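Local coordinates for epoxide hydrolase (Aspergillus niger, PDB 3G02), which probably hydrolyses epoxides to diols, as an alpha/beta-hydrolase-fold enzyme, here in an enantioselective form obtained by directed evolution, at residues Glu124-Glu135 and Phe376-Lys386. The protein carries 9 engineered substitutions. Residues are numbered along the deposited sequence; the frame is centred on the assembly and turned at random. Where two conformers were deposited one is given.
Sequences EFYPILQLFREE and FAALERPRELK
Helix 126-135 meets helix 382-386 at a crossing angle of -70° with the axes 9.3 Å apart, while the 3-10 turn at Glu-124 and Phe-125 lies against helix 377-380. Ile-128 is one knob, set among Ala-378 of the short helix and Pro-382, Leu-385 and Lys-386 of the next; its CG1 rests 3.8 Å from Pro-382 CB and its CD1 points on to Leu-385 CD2. Pro-127 and Pro-382 touch through their CB atoms. In return Lys-386 lodges among Ile-128, Leu-131, Phe-132 and Glu-135. With CG anti to the backbone N (chi1 173°) its chain runs extended across the Phe-132 ring, CE sitting 3.6 Å above the ring centre in a CH-pi contact, while CD packs on Leu-131 CB. A final bend (chi4 -66°) brings NZ to the syn side of Glu-135 OE1 at 2.7 Å, a salt bridge, with a cation-pi contact to the same Phe-132 face. Leu-131 CD2 lies over one face of the Arg-383 guanidinium, 3.8 Å from NH2. At the other end, the Glu-124 carboxylate lies near the Phe-376 ring edge in one conformer. A water joins the backbones, donating to Glu-124 O and Ala-378 O and accepting from Ile-128 N. These helices pack side by side on the alpha/beta hydrolase sheet, Phe-125 and Leu-385 both touching Gln-190 of strand 187-191; Phe-376 follows His-375, the predicted proton donor. The chemistry grades from a bridging water and apolar packing to an ion pair at exposed Glu-135, where aromatic face and carboxylate would together favour a charged lysine.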
loop_
_atom_site.group_PDB
_atom_site.type_symbol
_atom_site.label_atom_id
_atom_site.label_comp_id
_atom_site.label_asym_id
_atom_site.label_seq_id
_atom_site.Cartn_x
_atom_site.Cartn_y
_atom_site.Cartn_z
ATOM N N GLU A 124 -19.627 -1.507 14.662
ATOM C CA GLU A 124 -19.869 -2.846 14.134
ATOM C C GLU A 124 -20.731 -3.709 15.045
ATOM O O GLU A 124 -21.368 -4.658 14.581
ATOM C CB GLU A 124 -18.553 -3.558 13.870
ATOM C CG GLU A 124 -17.773 -2.970 12.734
ATOM C CD GLU A 124 -16.499 -3.732 12.465
ATOM O OE1 GLU A 124 -15.798 -4.088 13.436
ATOM O OE2 GLU A 124 -16.195 -3.970 11.282
ATOM N N PHE A 125 -20.734 -3.398 16.339
ATOM C CA PHE A 125 -21.502 -4.176 17.301
ATOM C C PHE A 125 -22.894 -3.628 17.578
ATOM O O PHE A 125 -23.641 -4.216 18.360
ATOM C CB PHE A 125 -20.705 -4.356 18.601
ATOM C CG PHE A 125 -19.519 -5.262 18.450
ATOM C CD1 PHE A 125 -19.689 -6.643 18.421
ATOM C CD2 PHE A 125 -18.233 -4.741 18.310
ATOM C CE1 PHE A 125 -18.600 -7.497 18.264
ATOM C CE2 PHE A 125 -17.138 -5.583 18.155
ATOM C CZ PHE A 125 -17.320 -6.964 18.133
ATOM N N TYR A 126 -23.246 -2.516 16.934
ATOM C CA TYR A 126 -24.563 -1.907 17.139
ATOM C C TYR A 126 -25.741 -2.828 16.777
ATOM O O TYR A 126 -26.688 -2.913 17.552
ATOM C CB TYR A 126 -24.669 -0.538 16.454
ATOM C CG TYR A 126 -24.289 0.623 17.361
ATOM C CD1 TYR A 126 -23.232 0.514 18.275
ATOM C CD2 TYR A 126 -24.978 1.834 17.295
ATOM C CE1 TYR A 126 -22.885 1.577 19.106
ATOM C CE2 TYR A 126 -24.631 2.902 18.117
ATOM C CZ TYR A 126 -23.592 2.763 19.020
ATOM O OH TYR A 126 -23.254 3.821 19.833
ATOM N N PRO A 127 -25.694 -3.519 15.614
ATOM C CA PRO A 127 -26.764 -4.494 15.365
ATOM C C PRO A 127 -26.960 -5.512 16.494
ATOM O O PRO A 127 -28.104 -5.809 16.850
ATOM C CB PRO A 127 -26.315 -5.173 14.065
ATOM C CG PRO A 127 -25.592 -4.077 13.348
ATOM C CD PRO A 127 -24.784 -3.431 14.452
ATOM N N ILE A 128 -25.867 -6.015 17.067
ATOM C CA ILE A 128 -25.959 -6.951 18.193
ATOM C C ILE A 128 -26.508 -6.279 19.459
ATOM O O ILE A 128 -27.367 -6.841 20.144
ATOM C CB ILE A 128 -24.612 -7.676 18.452
ATOM C CG1 ILE A 128 -24.372 -8.721 17.354
ATOM C CG2 ILE A 128 -24.582 -8.311 19.853
ATOM C CD1 ILE A 128 -23.020 -9.401 17.402
ATOM N N LEU A 129 -26.028 -5.077 19.764
ATOM C CA LEU A 129 -26.574 -4.317 20.891
ATOM C C LEU A 129 -28.078 -4.092 20.741
ATOM O O LEU A 129 -28.830 -4.204 21.717
ATOM C CB LEU A 129 -25.839 -2.981 21.074
ATOM C CG LEU A 129 -24.356 -3.038 21.462
ATOM C CD1 LEU A 129 -23.848 -1.629 21.721
ATOM C CD2 LEU A 129 -24.113 -3.935 22.671
ATOM N N GLN A 130 -28.516 -3.795 19.518
ATOM C CA GLN A 130 -29.935 -3.578 19.239
ATOM C C GLN A 130 -30.756 -4.832 19.526
ATOM O O GLN A 130 -31.816 -4.752 20.151
ATOM C CB GLN A 130 -30.139 -3.114 17.793
ATOM C CG GLN A 130 -31.606 -2.842 17.419
ATOM C CD GLN A 130 -32.231 -1.694 18.211
ATOM O OE1 GLN A 130 -31.556 -0.732 18.581
ATOM N NE2 GLN A 130 -33.533 -1.790 18.458
ATOM N N LEU A 131 -30.253 -5.986 19.095
ATOM C CA LEU A 131 -30.929 -7.251 19.359
ATOM C C LEU A 131 -31.092 -7.471 20.862
ATOM O O LEU A 131 -32.175 -7.834 21.324
ATOM C CB LEU A 131 -30.180 -8.418 18.715
ATOM C CG LEU A 131 -30.162 -8.486 17.183
ATOM C CD1 LEU A 131 -29.145 -9.514 16.727
ATOM C CD2 LEU A 131 -31.543 -8.797 16.606
ATOM N N PHE A 132 -30.029 -7.222 21.623
ATOM C CA PHE A 132 -30.096 -7.358 23.077
ATOM C C PHE A 132 -31.110 -6.413 23.716
ATOM O O PHE A 132 -31.892 -6.834 24.575
ATOM C CB PHE A 132 -28.716 -7.173 23.715
ATOM C CG PHE A 132 -27.900 -8.433 23.763
ATOM C CD1 PHE A 132 -28.210 -9.442 24.675
ATOM C CD2 PHE A 132 -26.819 -8.615 22.908
ATOM C CE1 PHE A 132 -27.460 -10.617 24.733
ATOM C CE2 PHE A 132 -26.061 -9.784 22.962
ATOM C CZ PHE A 132 -26.382 -10.788 23.875
ATOM N N ARG A 133 -31.104 -5.148 23.294
ATOM C CA ARG A 133 -32.021 -4.142 23.836
ATOM C C ARG A 133 -33.483 -4.450 23.494
ATOM O O ARG A 133 -34.389 -4.120 24.263
ATOM C CB ARG A 133 -31.643 -2.739 23.352
ATOM C CG ARG A 133 -32.436 -1.620 24.010
ATOM C CD ARG A 133 -31.739 -0.285 23.876
ATOM N NE ARG A 133 -31.717 0.201 22.498
ATOM C CZ ARG A 133 -31.150 1.345 22.123
ATOM N NH1 ARG A 133 -30.555 2.116 23.024
ATOM N NH2 ARG A 133 -31.176 1.714 20.849
ATOM N N GLU A 134 -33.701 -5.071 22.338
ATOM C CA GLU A 134 -35.040 -5.471 21.905
ATOM C C GLU A 134 -35.579 -6.652 22.708
ATOM O O GLU A 134 -36.796 -6.820 22.835
ATOM C CB GLU A 134 -35.030 -5.838 20.420
ATOM C CG GLU A 134 -34.980 -4.641 19.494
ATOM C CD GLU A 134 -34.711 -5.005 18.048
ATOM O OE1 GLU A 134 -34.233 -6.128 17.774
ATOM O OE2 GLU A 134 -34.976 -4.149 17.178
ATOM N N GLU A 135 -34.667 -7.455 23.251
ATOM C CA GLU A 135 -34.993 -8.764 23.814
ATOM C C GLU A 135 -34.924 -8.820 25.336
ATOM O O GLU A 135 -35.295 -9.827 25.940
ATOM C CB GLU A 135 -34.065 -9.819 23.216
ATOM C CG GLU A 135 -34.337 -10.080 21.744
ATOM C CD GLU A 135 -33.208 -10.819 21.050
ATOM O OE1 GLU A 135 -32.447 -11.540 21.727
ATOM O OE2 GLU A 135 -33.081 -10.666 19.816
ATOM N N PHE A 376 -16.857 -9.449 8.341
ATOM C CA PHE A 376 -17.487 -8.514 9.261
ATOM C C PHE A 376 -18.684 -9.176 9.952
ATOM O O PHE A 376 -19.832 -8.751 9.785
ATOM C CB PHE A 376 -17.894 -7.233 8.523
ATOM C CG PHE A 376 -16.727 -6.443 7.977
ATOM C CD1 PHE A 376 -16.013 -5.582 8.803
ATOM C CD2 PHE A 376 -16.345 -6.555 6.646
ATOM C CE1 PHE A 376 -14.928 -4.853 8.315
ATOM C CE2 PHE A 376 -15.274 -5.821 6.143
ATOM C CZ PHE A 376 -14.565 -4.968 6.981
ATOM N N ALA A 377 -18.400 -10.213 10.738
ATOM C CA ALA A 377 -19.438 -11.069 11.311
ATOM C C ALA A 377 -20.513 -10.319 12.096
ATOM O O ALA A 377 -21.697 -10.602 11.945
ATOM C CB ALA A 377 -18.819 -12.158 12.164
ATOM N N ALA A 378 -20.099 -9.365 12.927
ATOM C CA ALA A 378 -21.055 -8.583 13.715
ATOM C C ALA A 378 -22.005 -7.761 12.841
ATOM O O ALA A 378 -23.166 -7.569 13.203
ATOM C CB ALA A 378 -20.328 -7.691 14.716
ATOM N N LEU A 379 -21.511 -7.290 11.697
ATOM C CA LEU A 379 -22.335 -6.551 10.737
ATOM C C LEU A 379 -23.155 -7.459 9.833
ATOM O O LEU A 379 -24.303 -7.154 9.513
ATOM C CB LEU A 379 -21.462 -5.656 9.849
ATOM C CG LEU A 379 -20.853 -4.373 10.398
ATOM C CD1 LEU A 379 -20.104 -3.668 9.283
ATOM C CD2 LEU A 379 -21.924 -3.458 10.974
ATOM N N GLU A 380 -22.546 -8.557 9.394
ATOM C CA GLU A 380 -23.135 -9.416 8.370
ATOM C C GLU A 380 -24.105 -10.426 8.957
ATOM O O GLU A 380 -25.180 -10.662 8.394
ATOM C CB GLU A 380 -22.037 -10.168 7.624
ATOM C CG GLU A 380 -21.135 -9.305 6.764
ATOM C CD GLU A 380 -20.111 -10.134 6.035
ATOM O OE1 GLU A 380 -20.514 -11.006 5.237
ATOM O OE2 GLU A 380 -18.905 -9.928 6.268
ATOM N N ARG A 381 -23.707 -11.031 10.076
ATOM C CA ARG A 381 -24.469 -12.111 10.704
ATOM C C ARG A 381 -24.651 -11.854 12.204
ATOM O O ARG A 381 -24.280 -12.702 13.023
ATOM C CB ARG A 381 -23.770 -13.465 10.488
ATOM C CG ARG A 381 -23.367 -13.798 9.047
ATOM C CD ARG A 381 -24.545 -13.800 8.078
ATOM N NE ARG A 381 -25.547 -14.806 8.414
ATOM C CZ ARG A 381 -26.654 -15.033 7.708
ATOM N NH1 ARG A 381 -26.915 -14.331 6.614
ATOM N NH2 ARG A 381 -27.504 -15.970 8.100
ATOM N N PRO A 382 -25.232 -10.694 12.569
ATOM C CA PRO A 382 -25.334 -10.354 13.989
ATOM C C PRO A 382 -26.127 -11.369 14.812
ATOM O O PRO A 382 -25.742 -11.672 15.937
ATOM C CB PRO A 382 -26.043 -8.994 13.980
ATOM C CG PRO A 382 -26.753 -8.938 12.661
ATOM C CD PRO A 382 -25.831 -9.647 11.720
ATOM N N ARG A 383 -27.212 -11.905 14.256
ATOM C CA ARG A 383 -28.004 -12.894 14.987
ATOM C C ARG A 383 -27.194 -14.144 15.310
ATOM O O ARG A 383 -27.233 -14.643 16.437
ATOM C CB ARG A 383 -29.268 -13.259 14.212
ATOM C CG ARG A 383 -30.345 -12.201 14.310
ATOM C CD ARG A 383 -31.567 -12.541 13.466
ATOM N NE ARG A 383 -32.688 -11.658 13.788
ATOM C CZ ARG A 383 -32.826 -10.414 13.333
ATOM N NH1 ARG A 383 -31.913 -9.883 12.529
ATOM N NH2 ARG A 383 -33.882 -9.694 13.690
ATOM N N GLU A 384 -26.451 -14.628 14.322
ATOM C CA GLU A 384 -25.632 -15.824 14.479
ATOM C C GLU A 384 -24.519 -15.613 15.503
ATOM O O GLU A 384 -24.303 -16.453 16.379
ATOM C CB GLU A 384 -25.042 -16.256 13.131
ATOM C CG GLU A 384 -26.043 -16.908 12.179
ATOM C CD GLU A 384 -26.945 -15.917 11.448
ATOM O OE1 GLU A 384 -26.706 -14.685 11.501
ATOM O OE2 GLU A 384 -27.911 -16.381 10.810
ATOM N N LEU A 385 -23.819 -14.486 15.400
ATOM C CA LEU A 385 -22.729 -14.203 16.326
ATOM C C LEU A 385 -23.245 -14.018 17.756
ATOM O O LEU A 385 -22.661 -14.550 18.705
ATOM C CB LEU A 385 -21.914 -12.988 15.861
ATOM C CG LEU A 385 -20.593 -12.744 16.612
ATOM C CD1 LEU A 385 -19.629 -13.932 16.467
ATOM C CD2 LEU A 385 -19.928 -11.451 16.160
ATOM N N LYS A 386 -24.346 -13.280 17.898
ATOM C CA LYS A 386 -24.999 -13.096 19.196
ATOM C C LYS A 386 -25.419 -14.429 19.811
ATOM O O LYS A 386 -25.178 -14.675 20.992
ATOM C CB LYS A 386 -26.214 -12.176 19.063
ATOM C CG LYS A 386 -27.051 -12.062 20.328
ATOM C CD LYS A 386 -28.126 -11.015 20.176
ATOM C CE LYS A 386 -29.179 -11.148 21.265
ATOM N NZ LYS A 386 -29.944 -12.419 21.125
HETATM O O HOH W 1 -23.393 -6.236 15.518
#